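Local coordinates for PbSGBP-B lipoprotein (Prevotella bryantii B14, PDB 6D2Y) that probably binds polysaccharide as a surface glycan-binding lipoprotein and carries a bound magnesium ion, at residues M317-D322 / Y386-K391; A321-G326 / T446-I451. One frame throughout, in Å; residues are numbered along the deposited sequence.

Interactions 1 and 2 lie side by side, their centres about 6 Å apart, within the C-terminal domain, which belongs to the xyloglucan-binding family and probably binds glycan. Both start from the chain leaving strand 311-318: residues 317-322 meet the loop 386-391 ahead of strand 393-398, and residues 321-326, sharing Ala321 and Asp322, meet residues leading into strand 449-458. Strand 311-318 pairs antiparallel with both 393-398 and 449-458, and the contacts lie near its end, one toward each of these neighbours. They are joined by probable hydrogen bonds from Trp325 N to Tyr386 O (2.7 Å) and Leu318 N to Lys450 O (2.8 Å). One exit loop thus ties together segments distant in sequence.

Interaction 1 of 2, residues M317-D322 / Y386-K391; sequences MLIPAD and YDTGDK
Asp390 OD2 is gripped by the backbone N of Ala321 at 3.3 Å and by a water at 2.5 Å. The N-H approaches from above the carboxylate, 49° out of its plane. With CG set beside its own backbone N (chi1 -51°), the carboxylate also lies against the Ala321 methyl, OD1 to CB 3.4 Å. The water donates to Asp322 OD2 as well and accepts from Asp322 N, bridging two acids whose OD2 atoms are 4.9 Å apart.

A second, weak link runs from Thr388 N to Ile319 O at 3.4 Å, nearly straight at 169°. The branch CG2 of Ile319 packs against CA and CB of Asp387, while its CD1 comes to the ring edge of Tyr386, at CD2. Within the loop, Asp387 OD1 takes Gly389 N at 2.8 Å through its anti lone pair, an Asx turn. Thr388 to Lys391 form a type I' turn, bonded Lys391 N to Thr388 O at 3.2 Å and Thr388 OG1 to Lys391 O at 2.6 Å. These side-chain bonds are short and both cross-links long, consistent with a loop shaped largely by its own bonds; the shared water probably eases repulsion between the acids.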
loop_
_atom_site.group_PDB
_atom_site.type_symbol
_atom_site.label_atom_id
_atom_site.label_comp_id
_atom_site.label_asym_id
_atom_site.label_seq_id
_atom_site.Cartn_x
_atom_site.Cartn_y
_atom_site.Cartn_z
HETATM N N MSE A 317 -10.950 -6.404 5.633
HETATM C CA MSE A 317 -10.926 -7.046 6.943
HETATM C C MSE A 317 -11.733 -6.273 7.984
HETATM O O MSE A 317 -11.674 -5.044 8.048
HETATM C CB MSE A 317 -9.473 -7.205 7.402
HETATM C CG MSE A 317 -9.250 -7.821 8.779
HETATM SE SE MSE A 317 -7.341 -7.719 9.163
HETATM C CE MSE A 317 -7.183 -8.837 10.727
ATOM N N LEU A 318 -12.492 -7.005 8.796
ATOM C CA LEU A 318 -13.277 -6.425 9.876
ATOM C C LEU A 318 -12.901 -7.110 11.178
ATOM O O LEU A 318 -12.932 -8.342 11.268
ATOM C CB LEU A 318 -14.784 -6.572 9.617
ATOM C CG LEU A 318 -15.742 -5.594 10.314
ATOM C CD1 LEU A 318 -17.140 -5.730 9.746
ATOM C CD2 LEU A 318 -15.785 -5.788 11.823
ATOM N N ILE A 319 -12.551 -6.309 12.180
ATOM C CA ILE A 319 -12.372 -6.786 13.548
ATOM C C ILE A 319 -13.308 -5.992 14.449
ATOM O O ILE A 319 -13.135 -4.772 14.592
ATOM C CB ILE A 319 -10.917 -6.648 14.018
ATOM C CG1 ILE A 319 -9.980 -7.494 13.156
ATOM C CG2 ILE A 319 -10.795 -7.047 15.480
ATOM C CD1 ILE A 319 -8.553 -7.483 13.652
ATOM N N PRO A 320 -14.306 -6.626 15.064
ATOM C CA PRO A 320 -15.208 -5.888 15.954
ATOM C C PRO A 320 -14.459 -5.281 17.130
ATOM O O PRO A 320 -13.470 -5.830 17.620
ATOM C CB PRO A 320 -16.205 -6.957 16.417
ATOM C CG PRO A 320 -16.145 -8.013 15.361
ATOM C CD PRO A 320 -14.724 -8.026 14.888
ATOM N N ALA A 321 -14.944 -4.121 17.580
ATOM C CA ALA A 321 -14.314 -3.442 18.708
ATOM C C ALA A 321 -14.367 -4.286 19.975
ATOM O O ALA A 321 -13.450 -4.220 20.801
ATOM C CB ALA A 321 -14.981 -2.086 18.945
ATOM N N ASP A 322 -15.422 -5.082 20.147
ATOM C CA ASP A 322 -15.544 -5.955 21.308
ATOM C C ASP A 322 -14.793 -7.271 21.146
ATOM O O ASP A 322 -14.869 -8.123 22.038
ATOM C CB ASP A 322 -17.022 -6.237 21.602
ATOM C CG ASP A 322 -17.780 -6.725 20.382
ATOM O OD1 ASP A 322 -17.399 -7.771 19.815
ATOM O OD2 ASP A 322 -18.768 -6.068 19.995
ATOM N N TYR A 386 -5.636 -4.789 18.921
ATOM C CA TYR A 386 -5.932 -4.094 17.677
ATOM C C TYR A 386 -7.293 -4.533 17.156
ATOM O O TYR A 386 -7.550 -5.730 16.999
ATOM C CB TYR A 386 -4.860 -4.350 16.614
ATOM C CG TYR A 386 -5.175 -3.714 15.274
ATOM C CD1 TYR A 386 -4.783 -2.410 14.990
ATOM C CD2 TYR A 386 -5.862 -4.419 14.292
ATOM C CE1 TYR A 386 -5.071 -1.827 13.768
ATOM C CE2 TYR A 386 -6.154 -3.844 13.068
ATOM C CZ TYR A 386 -5.755 -2.548 12.812
ATOM O OH TYR A 386 -6.041 -1.970 11.596
ATOM N N ASP A 387 -8.160 -3.559 16.905
ATOM C CA ASP A 387 -9.391 -3.740 16.154
ATOM C C ASP A 387 -9.446 -2.660 15.078
ATOM O O ASP A 387 -8.539 -1.828 14.957
ATOM C CB ASP A 387 -10.621 -3.688 17.071
ATOM C CG ASP A 387 -10.815 -2.327 17.719
ATOM O OD1 ASP A 387 -11.462 -1.457 17.098
ATOM O OD2 ASP A 387 -10.320 -2.128 18.851
ATOM N N THR A 388 -10.516 -2.669 14.279
ATOM C CA THR A 388 -10.707 -1.663 13.239
ATOM C C THR A 388 -12.029 -0.917 13.394
ATOM O O THR A 388 -12.588 -0.444 12.400
ATOM C CB THR A 388 -10.621 -2.287 11.842
ATOM O OG1 THR A 388 -11.913 -2.791 11.449
ATOM C CG2 THR A 388 -9.608 -3.430 11.816
ATOM N N GLY A 389 -12.548 -0.816 14.617
ATOM C CA GLY A 389 -13.725 -0.013 14.896
ATOM C C GLY A 389 -15.009 -0.474 14.247
ATOM O O GLY A 389 -15.916 0.340 14.055
ATOM N N ASP A 390 -15.119 -1.761 13.912
ATOM C CA ASP A 390 -16.281 -2.346 13.243
ATOM C C ASP A 390 -16.459 -1.843 11.815
ATOM O O ASP A 390 -17.565 -1.909 11.270
ATOM C CB ASP A 390 -17.575 -2.115 14.035
ATOM C CG ASP A 390 -17.452 -2.521 15.488
ATOM O OD1 ASP A 390 -17.154 -1.644 16.327
ATOM O OD2 ASP A 390 -17.659 -3.715 15.794
ATOM N N LYS A 391 -15.399 -1.341 11.191
ATOM C CA LYS A 391 -15.424 -0.982 9.782
ATOM C C LYS A 391 -14.550 -1.941 8.987
ATOM O O LYS A 391 -13.617 -2.554 9.515
ATOM C CB LYS A 391 -14.947 0.458 9.553
ATOM C CG LYS A 391 -15.862 1.529 10.130
ATOM C CD LYS A 391 -15.413 1.939 11.518
ATOM C CE LYS A 391 -16.195 3.136 12.036
ATOM N NZ LYS A 391 -15.706 3.560 13.379
HETATM O O HOH W 1 -17.912 -4.453 18.203
#

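Interaction 2 of 2, residues A321-G326 / T446-I451; sequences ADAGWG and TPIIKI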
loop_
_atom_site.group_PDB
_atom_site.type_symbol
_atom_site.label_atom_id
_atom_site.label_comp_id
_atom_site.label_asym_id
_atom_site.label_seq_id
_atom_site.Cartn_x
_atom_site.Cartn_y
_atom_site.Cartn_z
ATOM N N ALA A 321 -14.944 -4.121 17.580
ATOM C CA ALA A 321 -14.314 -3.442 18.708
ATOM C C ALA A 321 -14.367 -4.286 19.975
ATOM O O ALA A 321 -13.450 -4.220 20.801
ATOM C CB ALA A 321 -14.981 -2.086 18.945
ATOM N N ASP A 322 -15.422 -5.082 20.147
ATOM C CA ASP A 322 -15.544 -5.955 21.308
ATOM C C ASP A 322 -14.793 -7.271 21.146
ATOM O O ASP A 322 -14.869 -8.123 22.038
ATOM C CB ASP A 322 -17.022 -6.237 21.602
ATOM C CG ASP A 322 -17.780 -6.725 20.382
ATOM O OD1 ASP A 322 -17.399 -7.771 19.815
ATOM O OD2 ASP A 322 -18.768 -6.068 19.995
ATOM N N ALA A 323 -14.074 -7.461 20.040
ATOM C CA ALA A 323 -13.361 -8.704 19.768
ATOM C C ALA A 323 -11.982 -8.379 19.191
ATOM O O ALA A 323 -11.613 -8.806 18.101
ATOM C CB ALA A 323 -14.164 -9.596 18.825
ATOM N N GLY A 324 -11.203 -7.615 19.952
ATOM C CA GLY A 324 -9.917 -7.158 19.465
ATOM C C GLY A 324 -8.933 -8.295 19.258
ATOM O O GLY A 324 -9.005 -9.346 19.894
ATOM N N TRP A 325 -7.995 -8.062 18.343
ATOM C CA TRP A 325 -6.955 -9.021 17.986
ATOM C C TRP A 325 -5.633 -8.493 18.525
ATOM O O TRP A 325 -5.078 -7.529 17.987
ATOM C CB TRP A 325 -6.903 -9.214 16.472
ATOM C CG TRP A 325 -5.774 -10.073 15.993
ATOM C CD1 TRP A 325 -5.220 -11.139 16.639
ATOM C CD2 TRP A 325 -5.063 -9.938 14.757
ATOM N NE1 TRP A 325 -4.204 -11.676 15.883
ATOM C CE2 TRP A 325 -4.090 -10.957 14.722
ATOM C CE3 TRP A 325 -5.155 -9.054 13.678
ATOM C CZ2 TRP A 325 -3.214 -11.116 13.650
ATOM C CZ3 TRP A 325 -4.284 -9.214 12.615
ATOM C CH2 TRP A 325 -3.328 -10.237 12.608
ATOM N N GLY A 326 -5.132 -9.122 19.584
ATOM C CA GLY A 326 -3.949 -8.619 20.252
ATOM C C GLY A 326 -2.842 -9.634 20.431
ATOM O O GLY A 326 -1.805 -9.324 21.026
ATOM N N THR A 446 -9.918 -12.644 22.616
ATOM C CA THR A 446 -10.906 -13.474 21.930
ATOM C C THR A 446 -11.178 -12.795 20.596
ATOM O O THR A 446 -12.191 -12.103 20.431
ATOM C CB THR A 446 -12.186 -13.629 22.753
ATOM O OG1 THR A 446 -12.716 -12.334 23.064
ATOM C CG2 THR A 446 -11.905 -14.383 24.046
ATOM N N PRO A 447 -10.288 -12.962 19.623
ATOM C CA PRO A 447 -10.376 -12.164 18.399
ATOM C C PRO A 447 -11.383 -12.719 17.407
ATOM O O PRO A 447 -11.591 -13.929 17.293
ATOM C CB PRO A 447 -8.953 -12.243 17.836
ATOM C CG PRO A 447 -8.477 -13.590 18.271
ATOM C CD PRO A 447 -9.127 -13.871 19.608
ATOM N N ILE A 448 -12.020 -11.797 16.689
ATOM C CA ILE A 448 -12.901 -12.110 15.571
ATOM C C ILE A 448 -12.382 -11.343 14.365
ATOM O O ILE A 448 -12.346 -10.106 14.379
ATOM C CB ILE A 448 -14.364 -11.746 15.862
ATOM C CG1 ILE A 448 -14.966 -12.714 16.884
ATOM C CG2 ILE A 448 -15.174 -11.752 14.571
ATOM C CD1 ILE A 448 -16.481 -12.633 16.995
ATOM N N ILE A 449 -11.971 -12.070 13.333
ATOM C CA ILE A 449 -11.415 -11.480 12.122
ATOM C C ILE A 449 -12.257 -11.947 10.950
ATOM O O ILE A 449 -12.249 -13.135 10.600
ATOM C CB ILE A 449 -9.940 -11.848 11.919
ATOM C CG1 ILE A 449 -9.085 -11.254 13.035
ATOM C CG2 ILE A 449 -9.467 -11.401 10.543
ATOM C CD1 ILE A 449 -7.704 -11.850 13.120
ATOM N N LYS A 450 -12.983 -11.020 10.343
ATOM C CA LYS A 450 -13.773 -11.301 9.159
ATOM C C LYS A 450 -13.009 -10.823 7.934
ATOM O O LYS A 450 -12.529 -9.689 7.900
ATOM C CB LYS A 450 -15.146 -10.641 9.256
ATOM C CG LYS A 450 -15.908 -11.083 10.493
ATOM C CD LYS A 450 -17.304 -10.488 10.563
ATOM C CE LYS A 450 -18.041 -11.001 11.792
ATOM N NZ LYS A 450 -19.358 -10.334 11.966
ATOM N N ILE A 451 -12.882 -11.697 6.944
ATOM C CA ILE A 451 -12.076 -11.428 5.762
ATOM C C ILE A 451 -12.945 -11.626 4.533
ATOM O O ILE A 451 -13.749 -12.563 4.470
ATOM C CB ILE A 451 -10.830 -12.341 5.721
ATOM C CG1 ILE A 451 -9.868 -11.965 6.845
ATOM C CG2 ILE A 451 -10.133 -12.261 4.373
ATOM C CD1 ILE A 451 -8.756 -12.969 7.072
HETATM O O HOH W 2 -10.377 -9.725 22.004
#
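Ala323 O receives Ile448 N at 3.3 Å, a weak but fairly straight hydrogen bond (164° at the hydrogen), where the loop following strand 311-318 meets residues leading into strand 449-458 in the beta-sandwich domain. The same oxygen, together with Gly324 O, lies close to Pro447 CA in CA-H...O contacts; the one to Ala323 O is the straighter. Beside this bond the Ala323 methyl, directed at the partner segment, packs on Ile448 CB at 3.7 Å and also meets Thr446 O.

Trp325 forms the aromatic part of the contact. Its CB touches Pro447 CB at 3.9 Å, and Ile449 brings CD1 over one face of the indole in a CH-pi contact, 3.9 Å from the centroid of the five-membered ring and 22° off its normal. The methyl is displaced from the centre of that ring toward the bond it shares with the six-membered ring, nearest to CD2, at 3.6 Å. Ile449 reaches it because CG1 stands beside the backbone N (chi1 -65°) and the chain then runs extended to CD1.

Further out, other parts of the domain fix the indole. Trp377 meets it edge-to-face, Met317 and Leu428 pack on it from strands 311-318 and 423-428, and NE1 is hydrogen-bonded to Gly328 O. Ile449 itself also rests on Met317 and Leu428, so the tryptophan and isoleucine share neighbours in the apolar interior. On the strand side, Ile449 is held by backbone pairing with Ile261 of strand 258-261, while Ile448 packs on Gln260 of that strand. At the far end of the contact a water bridges the two backbones, donating to Gly324 O and accepting from Thr446 N at 3.0 Å.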